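Local coordinates for protein activating signal cointegrator 1 complex subunit 2 (Homo sapiens, PDB 6YXQ) that binds K63-linked polyubiquitin through its CUE domain and, here through its N-terminal part, binds ASCC3, which it recruits with ALKBH3 to sites of DNA damage, at residues 73-82 and 133-144. Sequence-based numbering, arbitrary orientation.
Sequences LLALPHDKFW and RMSTHKESKDHF
Arg133 reaches across to the turn between helices 53-75 and 78-87 and grips the carbonyl oxygen of Leu76 end-on, donating two hydrogen bonds to Leu76 O, from Arg133 NH2 (3.1 Å) and NH1 (3.2 Å). Both nitrogens come from the same face of that carbonyl, above its plane, while the oxygen stays close to the guanidinium plane. Leu76 is where the chain leaves the first helix, so the arginine meets the turn just ahead of Pro77, the N-cap of the next. Glu139 holds the guanidinium in a side-on salt bridge, Arg133 NE to Glu139 OE2 and Arg133 NH2 to Glu139 OE1, 2.9 Å each. Two partners in different directions should limit its rotation.

With CG anti to the backbone N (chi1 -155°) and the chain extended as far as NE, Arg133 runs along one face of Phe81; Arg133 CD sits 3.5 Å from the Phe81 ring centroid as a CH-pi contact, and the guanidinium stacks on the ring at 15°, an off-centre cation-pi pair. His78 is covered on one face by His143 CB, 3.7 Å from the His78 centroid, and Glu139 OE2 lies at its edge. Trp82 turns the rim of its indole to the backbone oxygens of Met134 and Thr136, and Trp82 NE1 donates to a water 3.1 Å away that also meets Glu139 OE2.

The contact joins the junction of helices 53-75 and 78-87 to the C-terminal end of helix 114-135 and the loop after it. Helix 147-156 packs against Trp82, and Phe167 of the ASCC3 chain packs on Arg133 and Glu139, bringing the site to the ASCC2-ASCC3 interface.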
ATOM      1  N   LEU B  73      -8.245  14.551   2.715  1.00 81.95           N
ATOM      2  CA  LEU B  73      -7.481  14.757   1.491  1.00 79.86           C
ATOM      3  C   LEU B  73      -8.263  14.311   0.262  1.00 79.92           C
ATOM      4  O   LEU B  73      -8.230  14.977  -0.780  1.00 89.26           O
ATOM      5  CB  LEU B  73      -6.166  13.992   1.592  1.00 80.25           C
ATOM      6  CG  LEU B  73      -5.119  14.276   0.529  1.00 85.33           C
ATOM      7  CD1 LEU B  73      -4.424  15.583   0.846  1.00 89.74           C
ATOM      8  CD2 LEU B  73      -4.134  13.129   0.474  1.00 86.82           C
ATOM      9  N   LEU B  74      -8.954  13.173   0.358  1.00 62.07           N
ATOM     10  CA  LEU B  74      -9.802  12.739  -0.747  1.00 63.56           C
ATOM     11  C   LEU B  74     -11.008  13.656  -0.917  1.00 83.44           C
ATOM     12  O   LEU B  74     -11.498  13.832  -2.038  1.00 68.97           O
ATOM     13  CB  LEU B  74     -10.254  11.299  -0.525  1.00 69.30           C
ATOM     14  CG  LEU B  74      -9.136  10.269  -0.373  1.00 74.76           C
ATOM     15  CD1 LEU B  74      -9.654   9.010   0.302  1.00 87.31           C
ATOM     16  CD2 LEU B  74      -8.550   9.939  -1.723  1.00 82.78           C
ATOM     17  N   ALA B  75     -11.500  14.239   0.182  1.00 95.34           N
ATOM     18  CA  ALA B  75     -12.612  15.182   0.076  1.00 92.70           C
ATOM     19  C   ALA B  75     -12.213  16.448  -0.673  1.00 89.03           C
ATOM     20  O   ALA B  75     -13.037  17.031  -1.385  1.00 89.21           O
ATOM     21  CB  ALA B  75     -13.133  15.540   1.468  1.00102.40           C
ATOM     22  N   LEU B  76     -10.963  16.885  -0.516  1.00 93.19           N
ATOM     23  CA  LEU B  76     -10.452  18.133  -1.093  1.00 81.51           C
ATOM     24  C   LEU B  76     -10.739  18.279  -2.588  1.00 83.02           C
ATOM     25  O   LEU B  76     -10.982  17.283  -3.283  1.00 86.20           O
ATOM     26  CB  LEU B  76      -8.945  18.242  -0.852  1.00 71.34           C
ATOM     27  CG  LEU B  76      -8.514  18.620   0.564  1.00 71.83           C
ATOM     28  CD1 LEU B  76      -7.009  18.529   0.695  1.00 73.68           C
ATOM     29  CD2 LEU B  76      -9.000  20.003   0.928  1.00 65.66           C
ATOM     30  N   PRO B  77     -10.736  19.500  -3.114  1.00 83.07           N
ATOM     31  CA  PRO B  77     -10.934  19.696  -4.554  1.00 87.72           C
ATOM     32  C   PRO B  77      -9.644  19.461  -5.328  1.00 97.58           C
ATOM     33  O   PRO B  77      -8.559  19.321  -4.762  1.00112.48           O
ATOM     34  CB  PRO B  77     -11.386  21.159  -4.668  1.00 78.21           C
ATOM     35  CG  PRO B  77     -11.610  21.630  -3.263  1.00 66.49           C
ATOM     36  CD  PRO B  77     -10.778  20.771  -2.377  1.00 84.58           C
ATOM     37  N   HIS B  78      -9.787  19.424  -6.654  1.00 85.75           N
ATOM     38  CA  HIS B  78      -8.644  19.107  -7.503  1.00 82.04           C
ATOM     39  C   HIS B  78      -7.503  20.090  -7.283  1.00 97.26           C
ATOM     40  O   HIS B  78      -6.344  19.681  -7.141  1.00106.98           O
ATOM     41  CB  HIS B  78      -9.070  19.089  -8.970  1.00 91.83           C
ATOM     42  CG  HIS B  78      -7.971  18.711  -9.916  1.00111.96           C
ATOM     43  ND1 HIS B  78      -7.061  19.623 -10.406  1.00114.01           N
ATOM     44  CD2 HIS B  78      -7.637  17.517 -10.464  1.00111.85           C
ATOM     45  CE1 HIS B  78      -6.214  19.009 -11.214  1.00112.36           C
ATOM     46  NE2 HIS B  78      -6.542  17.731 -11.266  1.00110.13           N
ATOM     47  N   ASP B  79      -7.809  21.386  -7.223  1.00103.51           N
ATOM     48  CA  ASP B  79      -6.747  22.380  -7.099  1.00108.55           C
ATOM     49  C   ASP B  79      -6.062  22.283  -5.740  1.00103.41           C
ATOM     50  O   ASP B  79      -4.828  22.272  -5.656  1.00 94.29           O
ATOM     51  CB  ASP B  79      -7.303  23.788  -7.333  1.00118.62           C
ATOM     52  CG  ASP B  79      -8.606  24.039  -6.598  1.00123.56           C
ATOM     53  OD1 ASP B  79      -9.566  23.266  -6.797  1.00125.07           O
ATOM     54  OD2 ASP B  79      -8.668  25.016  -5.821  1.00124.22           O
ATOM     55  N   LYS B  80      -6.845  22.187  -4.665  1.00102.00           N
ATOM     56  CA  LYS B  80      -6.263  22.194  -3.327  1.00111.03           C
ATOM     57  C   LYS B  80      -5.647  20.851  -2.952  1.00 99.11           C
ATOM     58  O   LYS B  80      -4.660  20.819  -2.205  1.00 92.60           O
ATOM     59  CB  LYS B  80      -7.317  22.623  -2.301  1.00128.55           C
ATOM     60  CG  LYS B  80      -8.047  23.912  -2.699  1.00138.31           C
ATOM     61  CD  LYS B  80      -9.267  24.206  -1.826  1.00134.18           C
ATOM     62  CE  LYS B  80     -10.456  24.731  -2.648  1.00134.87           C
ATOM     63  NZ  LYS B  80     -10.264  26.053  -3.307  1.00133.68           N
ATOM     64  N   PHE B  81      -6.191  19.744  -3.467  1.00103.23           N
ATOM     65  CA  PHE B  81      -5.578  18.437  -3.231  1.00102.91           C
ATOM     66  C   PHE B  81      -4.189  18.371  -3.844  1.00 91.72           C
ATOM     67  O   PHE B  81      -3.241  17.879  -3.221  1.00 92.51           O
ATOM     68  CB  PHE B  81      -6.456  17.320  -3.800  1.00106.37           C
ATOM     69  CG  PHE B  81      -5.726  16.017  -4.016  1.00104.59           C
ATOM     70  CD1 PHE B  81      -5.509  15.145  -2.961  1.00105.09           C
ATOM     71  CD2 PHE B  81      -5.267  15.660  -5.275  1.00107.82           C
ATOM     72  CE1 PHE B  81      -4.841  13.942  -3.155  1.00 96.99           C
ATOM     73  CE2 PHE B  81      -4.594  14.462  -5.473  1.00103.22           C
ATOM     74  CZ  PHE B  81      -4.386  13.600  -4.412  1.00 91.71           C
ATOM     75  N   TRP B  82      -4.056  18.855  -5.079  1.00 94.07           N
ATOM     76  CA  TRP B  82      -2.760  18.818  -5.743  1.00 88.05           C
ATOM     77  C   TRP B  82      -1.770  19.763  -5.072  1.00 90.88           C
ATOM     78  O   TRP B  82      -0.586  19.429  -4.930  1.00 93.52           O
ATOM     79  CB  TRP B  82      -2.927  19.146  -7.225  1.00 80.47           C
ATOM     80  CG  TRP B  82      -3.198  17.930  -8.055  1.00 81.51           C
ATOM     81  CD1 TRP B  82      -4.378  17.587  -8.651  1.00 88.76           C
ATOM     82  CD2 TRP B  82      -2.268  16.890  -8.374  1.00 83.47           C
ATOM     83  NE1 TRP B  82      -4.237  16.398  -9.325  1.00 98.43           N
ATOM     84  CE2 TRP B  82      -2.951  15.950  -9.171  1.00 97.98           C
ATOM     85  CE3 TRP B  82      -0.920  16.665  -8.070  1.00 80.90           C
ATOM     86  CZ2 TRP B  82      -2.333  14.800  -9.664  1.00100.08           C
ATOM     87  CZ3 TRP B  82      -0.308  15.523  -8.559  1.00 71.79           C
ATOM     88  CH2 TRP B  82      -1.014  14.606  -9.347  1.00 85.82           C
ATOM     89  N   ARG B 133      -5.681   9.082  -7.606  1.00 73.92           N
ATOM     90  CA  ARG B 133      -5.839  10.500  -7.905  1.00 78.63           C
ATOM     91  C   ARG B 133      -4.550  11.089  -8.451  1.00 82.74           C
ATOM     92  O   ARG B 133      -4.571  11.854  -9.422  1.00 84.66           O
ATOM     93  CB  ARG B 133      -6.288  11.269  -6.665  1.00 80.57           C
ATOM     94  CG  ARG B 133      -7.030  12.538  -7.017  1.00 90.05           C
ATOM     95  CD  ARG B 133      -7.732  13.149  -5.827  1.00 88.06           C
ATOM     96  NE  ARG B 133      -8.538  14.289  -6.243  1.00 84.75           N
ATOM     97  CZ  ARG B 133      -9.099  15.152  -5.407  1.00 86.67           C
ATOM     98  NH1 ARG B 133      -8.942  15.006  -4.097  1.00 91.19           N
ATOM     99  NH2 ARG B 133      -9.817  16.160  -5.881  1.00 83.90           N
HETATM  100  N   MSE B 134      -3.419  10.729  -7.854  1.00 78.26           N
HETATM  101  CA  MSE B 134      -2.150  11.300  -8.303  1.00 75.55           C
HETATM  102  C   MSE B 134      -1.644  10.696  -9.611  1.00 83.78           C
HETATM  103  O   MSE B 134      -0.908  11.340 -10.354  1.00 83.01           O
HETATM  104  CB  MSE B 134      -1.090  11.147  -7.227  1.00 68.37           C
HETATM  105  CG  MSE B 134      -1.425  11.851  -5.942  1.00 94.07           C
HETATM  106 SE   MSE B 134       0.090  11.795  -4.721  1.00120.38          SE
HETATM  107  CE  MSE B 134      -0.114  10.024  -4.000  1.00 91.07           C
ATOM    108  N   SER B 135      -2.035   9.453  -9.889  1.00 82.36           N
ATOM    109  CA  SER B 135      -1.678   8.848 -11.166  1.00 73.98           C
ATOM    110  C   SER B 135      -2.492   9.434 -12.309  1.00 76.57           C
ATOM    111  O   SER B 135      -2.023   9.457 -13.452  1.00 74.91           O
ATOM    112  CB  SER B 135      -1.872   7.337 -11.099  1.00 68.71           C
ATOM    113  OG  SER B 135      -3.232   7.035 -10.855  1.00 79.55           O
ATOM    114  N   THR B 136      -3.709   9.901 -12.029  1.00 90.07           N
ATOM    115  CA  THR B 136      -4.540  10.499 -13.071  1.00 96.63           C
ATOM    116  C   THR B 136      -4.128  11.944 -13.322  1.00 92.33           C
ATOM    117  O   THR B 136      -4.023  12.739 -12.383  1.00104.79           O
ATOM    118  CB  THR B 136      -6.020  10.452 -12.688  1.00106.65           C
ATOM    119  OG1 THR B 136      -6.315   9.222 -12.009  1.00109.94           O
ATOM    120  CG2 THR B 136      -6.895  10.577 -13.937  1.00100.17           C
ATOM    121  N   HIS B 137      -3.904  12.291 -14.589  1.00 94.17           N
ATOM    122  CA  HIS B 137      -3.625  13.672 -14.966  1.00 98.99           C
ATOM    123  C   HIS B 137      -4.850  14.387 -15.519  1.00100.92           C
ATOM    124  O   HIS B 137      -4.779  15.588 -15.800  1.00102.63           O
ATOM    125  CB  HIS B 137      -2.477  13.741 -15.986  1.00 98.33           C
ATOM    126  CG  HIS B 137      -2.780  13.086 -17.300  1.00105.89           C
ATOM    127  ND1 HIS B 137      -3.160  11.765 -17.406  1.00109.06           N
ATOM    128  CD2 HIS B 137      -2.737  13.567 -18.565  1.00105.80           C
ATOM    129  CE1 HIS B 137      -3.349  11.464 -18.679  1.00108.66           C
ATOM    130  NE2 HIS B 137      -3.101  12.541 -19.404  1.00103.73           N
ATOM    131  N   LYS B 138      -5.970  13.679 -15.672  1.00103.29           N
ATOM    132  CA  LYS B 138      -7.211  14.238 -16.202  1.00101.77           C
ATOM    133  C   LYS B 138      -8.352  13.806 -15.273  1.00105.43           C
ATOM    134  O   LYS B 138      -9.130  12.914 -15.619  1.00103.94           O
ATOM    135  CB  LYS B 138      -7.458  13.769 -17.641  1.00 97.87           C
ATOM    136  CG  LYS B 138      -6.305  14.014 -18.615  1.00120.79           C
ATOM    137  CD  LYS B 138      -6.119  15.495 -18.881  1.00138.43           C
ATOM    138  CE  LYS B 138      -5.169  15.812 -20.029  1.00140.76           C
ATOM    139  NZ  LYS B 138      -5.874  16.500 -21.151  1.00132.03           N
ATOM    140  N   GLU B 139      -8.440  14.430 -14.089  1.00103.13           N
ATOM    141  CA  GLU B 139      -9.499  14.069 -13.147  1.00 89.97           C
ATOM    142  C   GLU B 139     -10.875  14.228 -13.784  1.00103.52           C
ATOM    143  O   GLU B 139     -11.744  13.364 -13.614  1.00109.04           O
ATOM    144  CB  GLU B 139      -9.388  14.900 -11.866  1.00 91.69           C
ATOM    145  CG  GLU B 139     -10.243  14.364 -10.714  1.00 97.71           C
ATOM    146  CD  GLU B 139      -9.759  14.809  -9.337  1.00 98.60           C
ATOM    147  OE1 GLU B 139     -10.610  15.131  -8.480  1.00 96.10           O
ATOM    148  OE2 GLU B 139      -8.533  14.825  -9.105  1.00 97.74           O
ATOM    149  N   SER B 140     -11.089  15.325 -14.519  1.00115.75           N
ATOM    150  CA  SER B 140     -12.208  15.468 -15.450  1.00126.08           C
ATOM    151  C   SER B 140     -12.018  16.752 -16.256  1.00128.94           C
ATOM    152  O   SER B 140     -11.019  17.463 -16.104  1.00126.76           O
ATOM    153  CB  SER B 140     -13.567  15.463 -14.743  1.00132.96           C
ATOM    154  OG  SER B 140     -13.692  16.538 -13.832  1.00136.03           O
ATOM    155  N   LYS B 141     -13.030  17.063 -17.082  1.00137.10           N
ATOM    156  CA  LYS B 141     -12.886  18.025 -18.178  1.00139.51           C
ATOM    157  C   LYS B 141     -12.333  19.367 -17.709  1.00127.32           C
ATOM    158  O   LYS B 141     -11.492  19.971 -18.388  1.00121.85           O
ATOM    159  CB  LYS B 141     -14.237  18.225 -18.871  1.00144.17           C
ATOM    160  CG  LYS B 141     -15.041  16.943 -19.075  1.00146.98           C
ATOM    161  CD  LYS B 141     -16.541  17.224 -19.102  1.00144.48           C
ATOM    162  CE  LYS B 141     -17.359  15.979 -18.778  1.00135.17           C
ATOM    163  NZ  LYS B 141     -18.425  16.252 -17.768  1.00126.66           N
ATOM    164  N   ASP B 142     -12.802  19.862 -16.567  1.00126.61           N
ATOM    165  CA  ASP B 142     -12.298  21.137 -16.079  1.00137.30           C
ATOM    166  C   ASP B 142     -10.991  20.979 -15.315  1.00124.05           C
ATOM    167  O   ASP B 142     -10.156  21.890 -15.327  1.00125.81           O
ATOM    168  CB  ASP B 142     -13.344  21.810 -15.188  1.00152.24           C
ATOM    169  CG  ASP B 142     -14.635  22.099 -15.923  1.00158.80           C
ATOM    170  OD1 ASP B 142     -15.116  21.207 -16.653  1.00160.88           O
ATOM    171  OD2 ASP B 142     -15.169  23.216 -15.767  1.00160.43           O
ATOM    172  N   HIS B 143     -10.793  19.841 -14.664  1.00108.44           N
ATOM    173  CA  HIS B 143      -9.697  19.653 -13.720  1.00114.48           C
ATOM    174  C   HIS B 143      -8.699  18.660 -14.306  1.00113.42           C
ATOM    175  O   HIS B 143      -8.861  17.445 -14.187  1.00118.69           O
ATOM    176  CB  HIS B 143     -10.243  19.193 -12.388  1.00122.39           C
ATOM    177  CG  HIS B 143     -11.268  20.120 -11.817  1.00128.24           C
ATOM    178  ND1 HIS B 143     -10.941  21.348 -11.283  1.00129.01           N
ATOM    179  CD2 HIS B 143     -12.613  20.011 -11.714  1.00124.61           C
ATOM    180  CE1 HIS B 143     -12.039  21.949 -10.863  1.00125.01           C
ATOM    181  NE2 HIS B 143     -13.067  21.159 -11.114  1.00123.87           N
ATOM    182  N   PHE B 144      -7.651  19.193 -14.929  1.00100.82           N
ATOM    183  CA  PHE B 144      -6.662  18.366 -15.596  1.00 98.56           C
ATOM    184  C   PHE B 144      -5.324  19.088 -15.573  1.00102.93           C
ATOM    185  O   PHE B 144      -5.250  20.281 -15.275  1.00104.96           O
ATOM    186  CB  PHE B 144      -7.104  18.026 -17.025  1.00100.57           C
ATOM    187  CG  PHE B 144      -7.126  19.203 -17.974  1.00113.50           C
ATOM    188  CD1 PHE B 144      -8.115  20.171 -17.888  1.00112.98           C
ATOM    189  CD2 PHE B 144      -6.174  19.316 -18.978  1.00117.03           C
ATOM    190  CE1 PHE B 144      -8.141  21.238 -18.768  1.00111.67           C
ATOM    191  CE2 PHE B 144      -6.197  20.380 -19.860  1.00121.72           C
ATOM    192  CZ  PHE B 144      -7.183  21.342 -19.754  1.00121.56           C
TER
HETATM  193  O   HOH W   1      -6.311  14.315 -10.305  1.00 95.44           O